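Local coordinates for protein LEOA (Escherichia coli, PDB 4AUR) that is a bacterial dynamin that probably hydrolyses GTP and, through a long helical stalk, may act on membranes in toxin-secreting enterotoxigenic strains, at residues L343-L348 and L496-K500; I466-A470 and L483-Y487. All blocks are in the same frame, centred on the assembly; numbering follows the deposited sequence.

How the interactions relate
Both interactions lie at one extremity of the elongated chain, within the dynamin-like helical domain and far from the mixed sheet of the GTPase part; their centres lie about 80 and 89 Å from the centre of the chain and 13 Å from each other. Along the chain the order is 343-348, 466-470, 483-487, 496-500, so the whole of interaction 2 falls between the two segments of interaction 1. The next helix after 481-484 is 489-518, which carries 496-500. The two contacts also touch: Leu348 packs on Trp469 and Trp484, and Val499 on Ile466. The end of helix 275-343, helix 489-518 and the intervening loops thus form one continuous cluster at the stalk's tip.

Interaction 1 of 2, residues L343-L348 and L496-K500; sequences LRPLDL and LKEVK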
ATOM      1  N   LEU A 343     -19.469  70.002   9.824  1.00 36.41           N
ATOM      2  CA  LEU A 343     -20.769  70.634   9.718  1.00 37.84           C
ATOM      3  C   LEU A 343     -21.033  71.538  10.880  1.00 42.19           C
ATOM      4  O   LEU A 343     -21.462  72.664  10.686  1.00 47.46           O
ATOM      5  CB  LEU A 343     -21.886  69.600   9.653  1.00 36.35           C
ATOM      6  CG  LEU A 343     -23.315  70.154   9.610  1.00 37.28           C
ATOM      7  CD1 LEU A 343     -23.524  71.215   8.535  1.00 38.47           C
ATOM      8  CD2 LEU A 343     -24.295  69.021   9.381  1.00 38.94           C
ATOM      9  N   ARG A 344     -20.786  71.060  12.095  1.00 46.71           N
ATOM     10  CA  ARG A 344     -21.315  71.756  13.266  1.00 51.32           C
ATOM     11  C   ARG A 344     -20.818  73.203  13.454  1.00 50.72           C
ATOM     12  O   ARG A 344     -21.546  74.011  14.027  1.00 53.04           O
ATOM     13  CB  ARG A 344     -21.171  70.921  14.549  1.00 54.27           C
ATOM     14  CG  ARG A 344     -19.767  70.775  15.138  1.00 59.53           C
ATOM     15  CD  ARG A 344     -19.817  70.001  16.470  1.00 63.51           C
ATOM     16  NE  ARG A 344     -20.542  68.713  16.361  1.00 65.08           N
ATOM     17  CZ  ARG A 344     -19.990  67.519  16.097  1.00 59.93           C
ATOM     18  NH1 ARG A 344     -18.670  67.374  15.919  1.00 56.68           N
ATOM     19  NH2 ARG A 344     -20.775  66.449  16.016  1.00 57.97           N
ATOM     20  N   PRO A 345     -19.619  73.548  12.944  1.00 47.39           N
ATOM     21  CA  PRO A 345     -19.170  74.925  13.124  1.00 47.20           C
ATOM     22  C   PRO A 345     -19.565  75.907  12.018  1.00 42.19           C
ATOM     23  O   PRO A 345     -19.239  77.066  12.099  1.00 44.62           O
ATOM     24  CB  PRO A 345     -17.635  74.790  13.189  1.00 48.26           C
ATOM     25  CG  PRO A 345     -17.302  73.349  12.933  1.00 47.60           C
ATOM     26  CD  PRO A 345     -18.542  72.705  12.403  1.00 48.51           C
ATOM     27  N   LEU A 346     -20.277  75.463  11.006  1.00 40.42           N
ATOM     28  CA  LEU A 346     -20.443  76.274   9.804  1.00 40.89           C
ATOM     29  C   LEU A 346     -21.478  77.385   9.939  1.00 41.53           C
ATOM     30  O   LEU A 346     -22.568  77.137  10.421  1.00 40.40           O
ATOM     31  CB  LEU A 346     -20.850  75.374   8.632  1.00 39.64           C
ATOM     32  CG  LEU A 346     -19.931  74.233   8.202  1.00 38.55           C
ATOM     33  CD1 LEU A 346     -20.473  73.618   6.929  1.00 39.41           C
ATOM     34  CD2 LEU A 346     -18.492  74.681   7.994  1.00 39.44           C
ATOM     35  N   ASP A 347     -21.147  78.593   9.466  1.00 46.73           N
ATOM     36  CA  ASP A 347     -22.115  79.706   9.396  1.00 47.86           C
ATOM     37  C   ASP A 347     -22.767  79.675   8.027  1.00 46.05           C
ATOM     38  O   ASP A 347     -22.228  79.075   7.115  1.00 50.15           O
ATOM     39  CB  ASP A 347     -21.476  81.081   9.774  1.00 53.44           C
ATOM     40  CG  ASP A 347     -20.596  81.719   8.650  1.00 59.06           C
ATOM     41  OD1 ASP A 347     -21.136  82.189   7.613  1.00 64.43           O
ATOM     42  OD2 ASP A 347     -19.357  81.818   8.838  1.00 57.30           O
ATOM     43  N   LEU A 348     -23.928  80.301   7.870  1.00 45.32           N
ATOM     44  CA  LEU A 348     -24.731  80.121   6.648  1.00 44.04           C
ATOM     45  C   LEU A 348     -24.028  80.349   5.313  1.00 41.17           C
ATOM     46  O   LEU A 348     -24.478  79.850   4.292  1.00 40.92           O
ATOM     47  CB  LEU A 348     -25.968  81.012   6.662  1.00 47.01           C
ATOM     48  CG  LEU A 348     -27.023  80.730   7.727  1.00 48.91           C
ATOM     49  CD1 LEU A 348     -27.054  81.874   8.746  1.00 51.71           C
ATOM     50  CD2 LEU A 348     -28.383  80.538   7.077  1.00 47.35           C
ATOM     51  N   LEU A 496     -30.465  78.618  10.432  1.00 56.73           N
ATOM     52  CA  LEU A 496     -29.254  77.790  10.370  1.00 56.77           C
ATOM     53  C   LEU A 496     -29.437  76.422  11.045  1.00 59.37           C
ATOM     54  O   LEU A 496     -29.038  75.404  10.493  1.00 59.97           O
ATOM     55  CB  LEU A 496     -28.068  78.527  11.014  1.00 53.34           C
ATOM     56  CG  LEU A 496     -26.667  77.900  11.051  1.00 49.18           C
ATOM     57  CD1 LEU A 496     -26.073  77.726   9.666  1.00 49.68           C
ATOM     58  CD2 LEU A 496     -25.733  78.763  11.883  1.00 50.34           C
ATOM     59  N   LYS A 497     -30.041  76.396  12.228  1.00 62.80           N
ATOM     60  CA  LYS A 497     -30.176  75.144  12.975  1.00 66.13           C
ATOM     61  C   LYS A 497     -30.974  74.094  12.209  1.00 64.18           C
ATOM     62  O   LYS A 497     -30.608  72.924  12.199  1.00 64.47           O
ATOM     63  CB  LYS A 497     -30.841  75.385  14.333  1.00 71.83           C
ATOM     64  CG  LYS A 497     -30.704  74.238  15.327  1.00 76.04           C
ATOM     65  CD  LYS A 497     -29.249  73.869  15.619  1.00 81.17           C
ATOM     66  CE  LYS A 497     -28.397  75.081  15.998  1.00 82.91           C
ATOM     67  NZ  LYS A 497     -27.039  74.706  16.490  1.00 82.09           N
ATOM     68  N   GLU A 498     -32.058  74.507  11.568  1.00 62.55           N
ATOM     69  CA  GLU A 498     -32.910  73.555  10.875  1.00 65.97           C
ATOM     70  C   GLU A 498     -32.327  73.140   9.522  1.00 60.26           C
ATOM     71  O   GLU A 498     -32.775  72.168   8.923  1.00 61.16           O
ATOM     72  CB  GLU A 498     -34.357  74.080  10.752  1.00 73.54           C
ATOM     73  CG  GLU A 498     -34.576  75.302   9.862  1.00 78.46           C
ATOM     74  CD  GLU A 498     -36.050  75.729   9.789  1.00 85.68           C
ATOM     75  OE1 GLU A 498     -36.743  75.682  10.835  1.00 84.66           O
ATOM     76  OE2 GLU A 498     -36.518  76.121   8.686  1.00 76.21           O
ATOM     77  N   VAL A 499     -31.332  73.868   9.040  1.00 54.20           N
ATOM     78  CA  VAL A 499     -30.650  73.487   7.803  1.00 50.08           C
ATOM     79  C   VAL A 499     -29.577  72.453   8.115  1.00 47.25           C
ATOM     80  O   VAL A 499     -29.365  71.515   7.356  1.00 47.66           O
ATOM     81  CB  VAL A 499     -30.015  74.712   7.116  1.00 50.03           C
ATOM     82  CG1 VAL A 499     -29.071  74.295   5.988  1.00 49.05           C
ATOM     83  CG2 VAL A 499     -31.105  75.646   6.611  1.00 51.10           C
ATOM     84  N   LYS A 500     -28.896  72.635   9.236  1.00 42.78           N
ATOM     85  CA  LYS A 500     -27.940  71.656   9.702  1.00 40.58           C
ATOM     86  C   LYS A 500     -28.632  70.368  10.116  1.00 41.22           C
ATOM     87  O   LYS A 500     -28.186  69.283   9.811  1.00 44.32           O
ATOM     88  CB  LYS A 500     -27.129  72.227  10.840  1.00 37.63           C
ATOM     89  CG  LYS A 500     -26.206  73.325  10.359  1.00 36.22           C
ATOM     90  CD  LYS A 500     -25.511  73.961  11.530  1.00 37.10           C
ATOM     91  CE  LYS A 500     -24.176  74.562  11.144  1.00 37.29           C
ATOM     92  NZ  LYS A 500     -23.475  75.064  12.362  1.00 37.27           N
TER
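Lys500 reaches from helix 489-518 into the turn that follows helix 275-343, joining two long helices of the dynamin-like helical domain at the far end of the stalk. Its NZ donates to Arg344 O over 2.8 Å, approaching from above the carbonyl plane, 66° out of it, with a C=O...N angle of 113°. A second, weak hydrogen bond of 3.0 Å runs from the same NZ to Leu346 O. Lysine suits this place because its long, flexible chain can carry an ammonium group from one helix to backbone oxygens of another segment, and that group has several hydrogens to share among them. With CG anti to the carbonyl carbon (chi1 -69°) and the rest of the chain extended, NZ is carried out to the turn.

The methylenes of Lys500 contribute as well: its CG passes Leu343 CD1 at 3.9 Å, the two chains running alongside each other in opposing senses. One turn earlier on the same helix, Leu496 points at the loop, and its CD1 lies 3.7 Å from Leu348 CG. Leucine serves here because its branched end can touch both apolar carbon and backbone: the same CD1 also packs beside Leu346 O.

The shape of the receiving loop follows from a type I beta turn from Leu343 to Leu346, closed by the bond from Leu346 N to Leu343 O. This turn lets Arg344 O and Leu346 O both meet the one ammonium group. Further along, Asp347 OD1 accepts from Asp349 N, and Asp347 N donates to Asp350 OD2, in the link just before helix 351-359. Trp469 covers Leu348, and Val499 faces Trp469 and Ile466. In the helix itself, Lys500 N donates to Leu496 O at 3.0 Å.

Interaction 2 of 2, residues I466-A470 and L483-Y487; sequences IAKWA and LWDAY
With CG anti to its carbonyl carbon (chi1 -67°), Trp469 swings the six-membered part of its indole toward residues 483-487, although its CB does not point there. Lys468 places CG between its backbone N and carbonyl carbon (chi1 73°), and from there runs extended toward Tyr487, whose side chain comes from the opposite direction. The two polar ends meet where Lys468 NZ donates to Tyr487 OH over 3.1 Å. The phenol is a secondary acceptor, for Glu495 OE2 on helix 489-518 takes a salt bridge from Lys468 NZ, which probably helps to keep the lysine charged, as well as a weak hydrogen bond from Trp469 NE1.

The contact brings together the ends of two short helices, 464-467 and 481-484, at the tip of the dynamin-like helical domain. A large, flat tryptophan suits a junction of this kind, since one side chain can touch residues of several segments; Trp469 also reaches Ile479, in the loop between the two helices.

Beside the polar link, the six-membered ring of Trp469 meets three side chains through its carbons CZ2 and CZ3. Leu483 CG lies 3.9 Å from Trp469 CZ3, the branched leucine crossing the indole at a slant. Tyr487 CE1 comes to 3.9 Å from Trp469 CZ2, and Trp484 CE3 lies 4.2 Å from Trp469 CZ3. Trp469 is also covered by its own neighbour: Lys468 CG sits 3.9 Å above one face, offset toward the rim. Asp485 is the first residue to leave helical geometry. Arg492 makes a cation-pi contact with Trp484 and donates from NH1 to Trp484 O.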
ATOM      1  N   ILE A 466     -34.864  75.242   2.515  1.00 65.77           N
ATOM      2  CA  ILE A 466     -33.412  75.084   2.650  1.00 64.16           C
ATOM      3  C   ILE A 466     -32.680  75.295   1.310  1.00 61.02           C
ATOM      4  O   ILE A 466     -31.478  75.563   1.278  1.00 58.67           O
ATOM      5  CB  ILE A 466     -33.096  73.711   3.288  1.00 66.16           C
ATOM      6  CG1 ILE A 466     -33.758  73.637   4.678  1.00 67.82           C
ATOM      7  CG2 ILE A 466     -31.595  73.489   3.409  1.00 66.05           C
ATOM      8  CD1 ILE A 466     -33.908  72.243   5.251  1.00 66.71           C
ATOM      9  N   ALA A 467     -33.416  75.220   0.208  1.00 59.01           N
ATOM     10  CA  ALA A 467     -32.851  75.470  -1.111  1.00 62.54           C
ATOM     11  C   ALA A 467     -32.410  76.924  -1.330  1.00 61.45           C
ATOM     12  O   ALA A 467     -31.577  77.194  -2.197  1.00 60.44           O
ATOM     13  CB  ALA A 467     -33.855  75.070  -2.181  1.00 68.30           C
ATOM     14  N   LYS A 468     -32.980  77.851  -0.561  1.00 60.48           N
ATOM     15  CA  LYS A 468     -32.715  79.292  -0.728  1.00 57.18           C
ATOM     16  C   LYS A 468     -31.398  79.750  -0.104  1.00 53.54           C
ATOM     17  O   LYS A 468     -30.937  80.851  -0.393  1.00 50.10           O
ATOM     18  CB  LYS A 468     -33.860  80.111  -0.129  1.00 60.68           C
ATOM     19  CG  LYS A 468     -33.894  80.111   1.397  1.00 64.47           C
ATOM     20  CD  LYS A 468     -35.302  80.349   1.922  1.00 68.78           C
ATOM     21  CE  LYS A 468     -35.323  80.526   3.432  1.00 70.75           C
ATOM     22  NZ  LYS A 468     -36.696  80.334   3.980  1.00 73.76           N
ATOM     23  N   TRP A 469     -30.825  78.917   0.772  1.00 49.32           N
ATOM     24  CA  TRP A 469     -29.527  79.181   1.409  1.00 46.15           C
ATOM     25  C   TRP A 469     -28.357  78.548   0.670  1.00 44.89           C
ATOM     26  O   TRP A 469     -27.197  78.830   0.987  1.00 41.68           O
ATOM     27  CB  TRP A 469     -29.527  78.636   2.836  1.00 48.25           C
ATOM     28  CG  TRP A 469     -30.462  79.361   3.701  1.00 48.86           C
ATOM     29  CD1 TRP A 469     -31.585  78.873   4.281  1.00 49.58           C
ATOM     30  CD2 TRP A 469     -30.378  80.735   4.069  1.00 47.70           C
ATOM     31  NE1 TRP A 469     -32.204  79.852   4.999  1.00 48.40           N
ATOM     32  CE2 TRP A 469     -31.485  81.012   4.882  1.00 47.56           C
ATOM     33  CE3 TRP A 469     -29.469  81.761   3.786  1.00 47.33           C
ATOM     34  CZ2 TRP A 469     -31.717  82.279   5.418  1.00 48.78           C
ATOM     35  CZ3 TRP A 469     -29.696  83.017   4.322  1.00 48.01           C
ATOM     36  CH2 TRP A 469     -30.809  83.265   5.130  1.00 47.81           C
ATOM     37  N   ALA A 470     -28.679  77.677  -0.287  1.00 43.61           N
ATOM     38  CA  ALA A 470     -27.704  76.925  -1.052  1.00 41.29           C
ATOM     39  C   ALA A 470     -27.371  77.601  -2.369  1.00 42.71           C
ATOM     40  O   ALA A 470     -26.217  77.594  -2.808  1.00 43.02           O
ATOM     41  CB  ALA A 470     -28.228  75.525  -1.315  1.00 41.29           C
ATOM     42  N   LEU A 483     -31.708  88.666   0.919  1.00 74.97           N
ATOM     43  CA  LEU A 483     -31.972  87.426   1.634  1.00 71.98           C
ATOM     44  C   LEU A 483     -31.514  87.492   3.082  1.00 65.62           C
ATOM     45  O   LEU A 483     -32.168  86.943   3.968  1.00 61.50           O
ATOM     46  CB  LEU A 483     -31.291  86.253   0.930  1.00 74.97           C
ATOM     47  CG  LEU A 483     -31.634  84.866   1.484  1.00 74.98           C
ATOM     48  CD1 LEU A 483     -33.138  84.636   1.487  1.00 73.32           C
ATOM     49  CD2 LEU A 483     -30.924  83.787   0.682  1.00 75.97           C
ATOM     50  N   TRP A 484     -30.393  88.162   3.311  1.00 64.40           N
ATOM     51  CA  TRP A 484     -29.780  88.244   4.641  1.00 67.88           C
ATOM     52  C   TRP A 484     -30.574  89.118   5.601  1.00 72.27           C
ATOM     53  O   TRP A 484     -30.692  88.806   6.794  1.00 71.33           O
ATOM     54  CB  TRP A 484     -28.377  88.810   4.510  1.00 67.66           C
ATOM     55  CG  TRP A 484     -27.522  88.559   5.674  1.00 67.62           C
ATOM     56  CD1 TRP A 484     -27.075  89.475   6.566  1.00 71.36           C
ATOM     57  CD2 TRP A 484     -26.973  87.302   6.071  1.00 65.71           C
ATOM     58  NE1 TRP A 484     -26.275  88.871   7.503  1.00 71.76           N
ATOM     59  CE2 TRP A 484     -26.197  87.533   7.221  1.00 68.64           C
ATOM     60  CE3 TRP A 484     -27.058  86.002   5.564  1.00 63.04           C
ATOM     61  CZ2 TRP A 484     -25.511  86.512   7.883  1.00 69.57           C
ATOM     62  CZ3 TRP A 484     -26.379  84.989   6.216  1.00 66.76           C
ATOM     63  CH2 TRP A 484     -25.614  85.250   7.368  1.00 68.46           C
ATOM     64  N   ASP A 485     -31.103  90.219   5.067  1.00 73.53           N
ATOM     65  CA  ASP A 485     -31.926  91.152   5.824  1.00 76.04           C
ATOM     66  C   ASP A 485     -33.418  90.892   5.569  1.00 77.72           C
ATOM     67  O   ASP A 485     -34.189  91.826   5.361  1.00 87.68           O
ATOM     68  CB  ASP A 485     -31.538  92.600   5.469  1.00 75.40           C
ATOM     69  CG  ASP A 485     -30.029  92.856   5.607  1.00 76.94           C
ATOM     70  OD1 ASP A 485     -29.304  91.956   6.084  1.00 73.80           O
ATOM     71  OD2 ASP A 485     -29.560  93.950   5.230  1.00 74.07           O
ATOM     72  N   ALA A 486     -33.807  89.617   5.554  1.00 72.30           N
ATOM     73  CA  ALA A 486     -35.211  89.216   5.677  1.00 72.56           C
ATOM     74  C   ALA A 486     -35.504  88.693   7.099  1.00 72.50           C
ATOM     75  O   ALA A 486     -36.668  88.520   7.482  1.00 68.23           O
ATOM     76  CB  ALA A 486     -35.550  88.155   4.641  1.00 69.94           C
ATOM     77  N   TYR A 487     -34.440  88.443   7.864  1.00 69.45           N
ATOM     78  CA  TYR A 487     -34.538  87.925   9.223  1.00 72.61           C
ATOM     79  C   TYR A 487     -33.683  88.766  10.154  1.00 76.44           C
ATOM     80  O   TYR A 487     -32.708  89.387   9.724  1.00 71.52           O
ATOM     81  CB  TYR A 487     -34.037  86.473   9.285  1.00 71.54           C
ATOM     82  CG  TYR A 487     -34.705  85.541   8.295  1.00 71.33           C
ATOM     83  CD1 TYR A 487     -34.180  85.358   7.017  1.00 67.04           C
ATOM     84  CD2 TYR A 487     -35.868  84.843   8.635  1.00 71.92           C
ATOM     85  CE1 TYR A 487     -34.793  84.516   6.106  1.00 66.68           C
ATOM     86  CE2 TYR A 487     -36.488  83.994   7.731  1.00 70.09           C
ATOM     87  CZ  TYR A 487     -35.947  83.832   6.467  1.00 67.55           C
ATOM     88  OH  TYR A 487     -36.559  82.988   5.562  1.00 61.47           O
TER